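Local coordinates for D,D-dipeptidase/D,D-carboxypeptidase (Enterococcus faecalis, PDB 4MUQ), which probably hydrolyses D-Ala-D-Ala and removes the terminal D-Ala of cell-wall precursors as a zinc-dependent D,D-peptidase of vancomycin resistance, at residues Y174-I179 and E188-F193; K202-F205 and A211-E214. All blocks are in the same frame, centred on the assembly; numbering follows the deposited sequence.

The two contacts follow one another along the chain, contact 1 closing before contact 2 opens, and their centres lie about 13 Å apart. Contact 1 pairs helix 176-183 with helix 187-194; contact 2 pairs strand 203-205 with strand 213-219, a hairpin in the C-terminal four-stranded antiparallel sheet. They meet where helix 176-183 packs on that hairpin: Ile179 CG1 lies 3.5 Å from Phe205 CD1, and the Pro175 side chain also touches the Phe205 ring. The helix comes soon after strand 168-171, which carries the zinc ligand His168 in the other sheet. Where the contacts meet, this helix of the hedgehog/DD-peptidase fold thus packs on the C-terminal sheet, away from the zinc itself.

Contact 1: Y174-I179 and E188-F193; sequences YPHSKI and EEYTQF
His176 and Tyr190 meet through a single, nearly straight hydrogen bond between helices 176-183 and 187-194: His176 ND1 and Tyr190 OH are 2.7 Å apart, with an angle of 169°. The hydroxyl arrives at the edge of the imidazole, near its plane. Because CG of Tyr190 stands anti to its backbone N (chi1 -173°), the long phenol bridges the two segments, whose closest CA atoms, those of His176 and Tyr190, are 8.4 Å apart. The two rings meet rim to rim, their planes turned by 63°, so neither stacks on the other. Tyr190 CE2 rests 3.7 Å from His176 CB, and the carbonyl oxygen of His176 lies over one face of the phenol.

One helical turn on, Ile179 supplies the apolar half. Its CG2 branch approaches Tyr190 CE1 obliquely at 3.8 Å and reaches Phe193 CE2 at 4.3 Å. CG2 thus serves both rings while CD1 comes near the phenol oxygen, so a branched aliphatic chain suits this place.

On its other nitrogen, NE2, His176 bonds Thr248 OG1. With both ring nitrogens engaged, the rotation of the imidazole is fixed, and a buried polar pair is satisfied within an otherwise apolar interface.

Contact 2: K202-F205 and A211-E214; sequences KYLF and AEIE
Lys202 lays its aliphatic chain against the carboxylate of Glu214, Lys202 CD standing 3.6 Å from Glu214 OE2. The charges come near without forming a salt bridge, Lys202 NZ being 4.6 Å from Glu214 OE1. Each has another partner: Glu214 OE1 is salt-bridged to Arg251, and the ammonium makes a cation-pi contact with Tyr216. A long, flexible lysine suits this place, its methylenes packing while its end reaches the aromatic ring.

Tyr203 contributes backbone here, its O receiving a CA-H...O contact from Glu214 CA at 3.2 Å; its broad ring suits the place by packing against Ile179 and meeting Tyr197 edge-to-face.

Leu204 and Glu214 form an antiparallel non-hydrogen-bonded pair, with both side chains on one face of the sheet. CG of Leu204 anti to the backbone N (chi1 176°), with chi2 at 63°, brings CD1 to Glu212 CB, 3.9 Å away, giving the methylene portion of a charged residue an apolar neighbour.

Phe205 closes the register as a hydrogen-bonded pair with Ile213. Phe205 N gives to Ile213 O at 2.7 Å, and Ile213 N returns a bond to Phe205 O at 2.8 Å, both close to straight. Their side chains share the other face and run side by side, Phe205 CD2 lying 4.1 Å from Ile213 CD1; bulky apolar residues fit this buried surface.

Strand 203-205 is one of the two edge strands of its sheet within the chain, bordering 213-219, which pairs in turn with 244-250. The Phe205-Ile213 face turns toward helix 176-183, where Phe205 also touches Lys178 and Glu182, while Ile213 packs on Thr248 and Trp250 of strand 244-250.

Contact 1: Y174-I179 and E188-F193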
loop_
_atom_site.group_PDB
_atom_site.type_symbol
_atom_site.label_atom_id
_atom_site.label_comp_id
_atom_site.label_asym_id
_atom_site.label_seq_id
_atom_site.Cartn_x
_atom_site.Cartn_y
_atom_site.Cartn_z
ATOM N N TYR A 174 -3.116 -8.692 2.570
ATOM C CA TYR A 174 -3.962 -9.748 2.033
ATOM C C TYR A 174 -5.268 -9.745 2.832
ATOM O O TYR A 174 -5.249 -9.539 4.043
ATOM C CB TYR A 174 -3.236 -11.079 2.208
ATOM C CG TYR A 174 -3.892 -12.266 1.555
ATOM C CD1 TYR A 174 -3.656 -12.565 0.213
ATOM C CD2 TYR A 174 -4.729 -13.103 2.278
ATOM C CE1 TYR A 174 -4.250 -13.656 -0.389
ATOM C CE2 TYR A 174 -5.329 -14.205 1.680
ATOM C CZ TYR A 174 -5.081 -14.470 0.348
ATOM O OH TYR A 174 -5.672 -15.562 -0.251
ATOM N N PRO A 175 -6.415 -10.006 2.175
ATOM C CA PRO A 175 -6.617 -10.388 0.771
ATOM C C PRO A 175 -6.922 -9.204 -0.142
ATOM O O PRO A 175 -7.225 -9.416 -1.326
ATOM C CB PRO A 175 -7.851 -11.289 0.854
ATOM C CG PRO A 175 -8.670 -10.641 1.940
ATOM C CD PRO A 175 -7.667 -10.104 2.950
ATOM N N HIS A 176 -6.847 -7.985 0.378
ATOM C CA HIS A 176 -7.160 -6.809 -0.422
ATOM C C HIS A 176 -6.375 -6.768 -1.717
ATOM O O HIS A 176 -6.933 -6.473 -2.769
ATOM C CB HIS A 176 -6.932 -5.539 0.398
ATOM C CG HIS A 176 -7.581 -5.609 1.738
ATOM N ND1 HIS A 176 -8.942 -5.453 1.921
ATOM C CD2 HIS A 176 -7.068 -5.912 2.952
ATOM C CE1 HIS A 176 -9.230 -5.626 3.198
ATOM N NE2 HIS A 176 -8.111 -5.912 3.844
ATOM N N SER A 177 -5.080 -7.075 -1.645
ATOM C CA SER A 177 -4.241 -7.060 -2.840
ATOM C C SER A 177 -4.706 -8.064 -3.889
ATOM O O SER A 177 -4.602 -7.811 -5.097
ATOM C CB SER A 177 -2.781 -7.322 -2.465
ATOM O OG SER A 177 -2.660 -8.527 -1.749
ATOM N N LYS A 178 -5.220 -9.198 -3.427
ATOM C CA LYS A 178 -5.692 -10.244 -4.323
ATOM C C LYS A 178 -7.013 -9.846 -4.964
ATOM O O LYS A 178 -7.223 -10.073 -6.161
ATOM C CB LYS A 178 -5.843 -11.569 -3.575
ATOM C CG LYS A 178 -6.077 -12.763 -4.476
ATOM C CD LYS A 178 -4.864 -13.005 -5.359
ATOM C CE LYS A 178 -5.038 -14.289 -6.160
ATOM N NZ LYS A 178 -3.819 -14.601 -6.956
ATOM N N ILE A 179 -7.901 -9.249 -4.169
ATOM C CA ILE A 179 -9.183 -8.793 -4.691
ATOM C C ILE A 179 -8.920 -7.711 -5.740
ATOM O O ILE A 179 -9.557 -7.701 -6.788
ATOM C CB ILE A 179 -10.067 -8.250 -3.562
ATOM C CG1 ILE A 179 -10.371 -9.362 -2.565
ATOM C CG2 ILE A 179 -11.366 -7.671 -4.112
ATOM C CD1 ILE A 179 -10.931 -8.861 -1.256
ATOM N N GLU A 188 -7.483 3.467 -5.826
ATOM C CA GLU A 188 -8.625 4.386 -5.931
ATOM C C GLU A 188 -9.923 3.617 -6.171
ATOM O O GLU A 188 -10.933 3.851 -5.499
ATOM C CB GLU A 188 -8.414 5.379 -7.078
ATOM C CG GLU A 188 -7.445 6.535 -6.763
ATOM C CD GLU A 188 -5.966 6.156 -6.796
ATOM O OE1 GLU A 188 -5.616 5.049 -7.262
ATOM O OE2 GLU A 188 -5.151 6.991 -6.337
ATOM N N GLU A 189 -9.894 2.704 -7.135
ATOM C CA GLU A 189 -11.076 1.922 -7.451
ATOM C C GLU A 189 -11.495 1.029 -6.289
ATOM O O GLU A 189 -12.684 0.937 -5.990
ATOM C CB GLU A 189 -10.840 1.106 -8.720
ATOM C CG GLU A 189 -10.861 1.938 -9.992
ATOM C CD GLU A 189 -10.212 1.225 -11.154
ATOM O OE1 GLU A 189 -8.982 1.022 -11.097
ATOM O OE2 GLU A 189 -10.930 0.866 -12.117
ATOM N N TYR A 190 -10.528 0.386 -5.639
ATOM C CA TYR A 190 -10.832 -0.492 -4.513
ATOM C C TYR A 190 -11.455 0.293 -3.354
ATOM O O TYR A 190 -12.373 -0.186 -2.687
ATOM C CB TYR A 190 -9.582 -1.242 -4.049
ATOM C CG TYR A 190 -9.877 -2.287 -2.997
ATOM C CD1 TYR A 190 -10.707 -3.358 -3.276
ATOM C CD2 TYR A 190 -9.324 -2.200 -1.718
ATOM C CE1 TYR A 190 -10.993 -4.317 -2.317
ATOM C CE2 TYR A 190 -9.598 -3.167 -0.751
ATOM C CZ TYR A 190 -10.434 -4.219 -1.065
ATOM O OH TYR A 190 -10.723 -5.197 -0.134
ATOM N N THR A 191 -10.961 1.504 -3.132
ATOM C CA THR A 191 -11.468 2.341 -2.045
ATOM C C THR A 191 -12.958 2.650 -2.251
ATOM O O THR A 191 -13.756 2.617 -1.302
ATOM C CB THR A 191 -10.621 3.626 -1.932
ATOM O OG1 THR A 191 -9.249 3.266 -1.729
ATOM C CG2 THR A 191 -11.045 4.480 -0.754
ATOM N N GLN A 192 -13.343 2.940 -3.492
ATOM C CA GLN A 192 -14.759 3.116 -3.805
ATOM C C GLN A 192 -15.546 1.798 -3.757
ATOM O O GLN A 192 -16.621 1.730 -3.176
ATOM C CB GLN A 192 -14.942 3.805 -5.163
ATOM C CG GLN A 192 -16.411 4.007 -5.570
ATOM C CD GLN A 192 -17.145 4.967 -4.654
ATOM O OE1 GLN A 192 -16.632 6.047 -4.325
ATOM N NE2 GLN A 192 -18.348 4.591 -4.240
ATOM N N PHE A 193 -14.969 0.757 -4.346
ATOM C CA PHE A 193 -15.627 -0.542 -4.475
ATOM C C PHE A 193 -16.107 -1.070 -3.131
ATOM O O PHE A 193 -17.256 -1.488 -2.990
ATOM C CB PHE A 193 -14.626 -1.525 -5.092
ATOM C CG PHE A 193 -15.064 -2.974 -5.054
ATOM C CD1 PHE A 193 -15.899 -3.491 -6.027
ATOM C CD2 PHE A 193 -14.550 -3.835 -4.088
ATOM C CE1 PHE A 193 -16.271 -4.829 -6.000
ATOM C CE2 PHE A 193 -14.907 -5.166 -4.061
ATOM C CZ PHE A 193 -15.767 -5.661 -5.015
#

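Contact 2: K202-F205 and A211-E214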
loop_
_atom_site.group_PDB
_atom_site.type_symbol
_atom_site.label_atom_id
_atom_site.label_comp_id
_atom_site.label_asym_id
_atom_site.label_seq_id
_atom_site.Cartn_x
_atom_site.Cartn_y
_atom_site.Cartn_z
ATOM N N LYS A 202 -21.645 -7.851 3.882
ATOM C CA LYS A 202 -20.194 -7.968 3.842
ATOM C C LYS A 202 -19.708 -8.591 2.540
ATOM O O LYS A 202 -20.432 -9.351 1.893
ATOM C CB LYS A 202 -19.708 -8.816 5.017
ATOM C CG LYS A 202 -20.061 -8.269 6.387
ATOM C CD LYS A 202 -19.433 -9.120 7.491
ATOM C CE LYS A 202 -19.781 -8.591 8.877
ATOM N NZ LYS A 202 -20.980 -9.248 9.450
ATOM N N TYR A 203 -18.479 -8.259 2.163
ATOM C CA TYR A 203 -17.810 -8.910 1.041
ATOM C C TYR A 203 -17.205 -10.221 1.530
ATOM O O TYR A 203 -16.575 -10.259 2.588
ATOM C CB TYR A 203 -16.706 -8.005 0.465
ATOM C CG TYR A 203 -15.988 -8.610 -0.726
ATOM C CD1 TYR A 203 -16.462 -8.417 -2.022
ATOM C CD2 TYR A 203 -14.855 -9.397 -0.556
ATOM C CE1 TYR A 203 -15.817 -8.974 -3.110
ATOM C CE2 TYR A 203 -14.204 -9.967 -1.645
ATOM C CZ TYR A 203 -14.686 -9.745 -2.912
ATOM O OH TYR A 203 -14.043 -10.311 -3.993
ATOM N N LEU A 204 -17.380 -11.286 0.757
ATOM C CA LEU A 204 -16.832 -12.589 1.120
ATOM C C LEU A 204 -15.636 -12.962 0.244
ATOM O O LEU A 204 -15.763 -13.070 -0.976
ATOM C CB LEU A 204 -17.906 -13.678 1.020
ATOM C CG LEU A 204 -17.395 -15.094 1.280
ATOM C CD1 LEU A 204 -16.868 -15.212 2.694
ATOM C CD2 LEU A 204 -18.493 -16.126 1.037
ATOM N N PHE A 205 -14.481 -13.167 0.874
ATOM C CA PHE A 205 -13.302 -13.668 0.170
ATOM C C PHE A 205 -13.026 -15.098 0.615
ATOM O O PHE A 205 -12.838 -15.371 1.803
ATOM C CB PHE A 205 -12.078 -12.770 0.435
ATOM C CG PHE A 205 -10.819 -13.220 -0.276
ATOM C CD1 PHE A 205 -10.511 -12.731 -1.539
ATOM C CD2 PHE A 205 -9.958 -14.137 0.313
ATOM C CE1 PHE A 205 -9.362 -13.144 -2.202
ATOM C CE2 PHE A 205 -8.808 -14.559 -0.340
ATOM C CZ PHE A 205 -8.512 -14.061 -1.603
ATOM N N ALA A 211 -9.319 -20.470 5.731
ATOM C CA ALA A 211 -10.595 -19.948 6.204
ATOM C C ALA A 211 -11.154 -18.833 5.315
ATOM O O ALA A 211 -10.438 -18.234 4.507
ATOM C CB ALA A 211 -10.470 -19.474 7.640
ATOM N N GLU A 212 -12.447 -18.569 5.470
ATOM C CA GLU A 212 -13.097 -17.474 4.771
ATOM C C GLU A 212 -12.713 -16.153 5.411
ATOM O O GLU A 212 -12.456 -16.085 6.614
ATOM C CB GLU A 212 -14.615 -17.642 4.824
ATOM C CG GLU A 212 -15.125 -18.846 4.062
ATOM C CD GLU A 212 -16.557 -19.184 4.414
ATOM O OE1 GLU A 212 -16.901 -19.132 5.614
ATOM O OE2 GLU A 212 -17.335 -19.506 3.491
ATOM N N ILE A 213 -12.679 -15.104 4.598
ATOM C CA ILE A 213 -12.419 -13.766 5.095
ATOM C C ILE A 213 -13.562 -12.861 4.664
ATOM O O ILE A 213 -13.972 -12.884 3.503
ATOM C CB ILE A 213 -11.094 -13.210 4.536
ATOM C CG1 ILE A 213 -9.937 -14.153 4.892
ATOM C CG2 ILE A 213 -10.851 -11.783 5.028
ATOM C CD1 ILE A 213 -8.640 -13.826 4.163
ATOM N N GLU A 214 -14.092 -12.086 5.602
ATOM C CA GLU A 214 -15.118 -11.104 5.280
ATOM C C GLU A 214 -14.563 -9.703 5.418
ATOM O O GLU A 214 -13.746 -9.431 6.305
ATOM C CB GLU A 214 -16.338 -11.265 6.181
ATOM C CG GLU A 214 -17.150 -12.508 5.888
ATOM C CD GLU A 214 -18.459 -12.529 6.645
ATOM O OE1 GLU A 214 -18.425 -12.694 7.880
ATOM O OE2 GLU A 214 -19.520 -12.374 6.001
#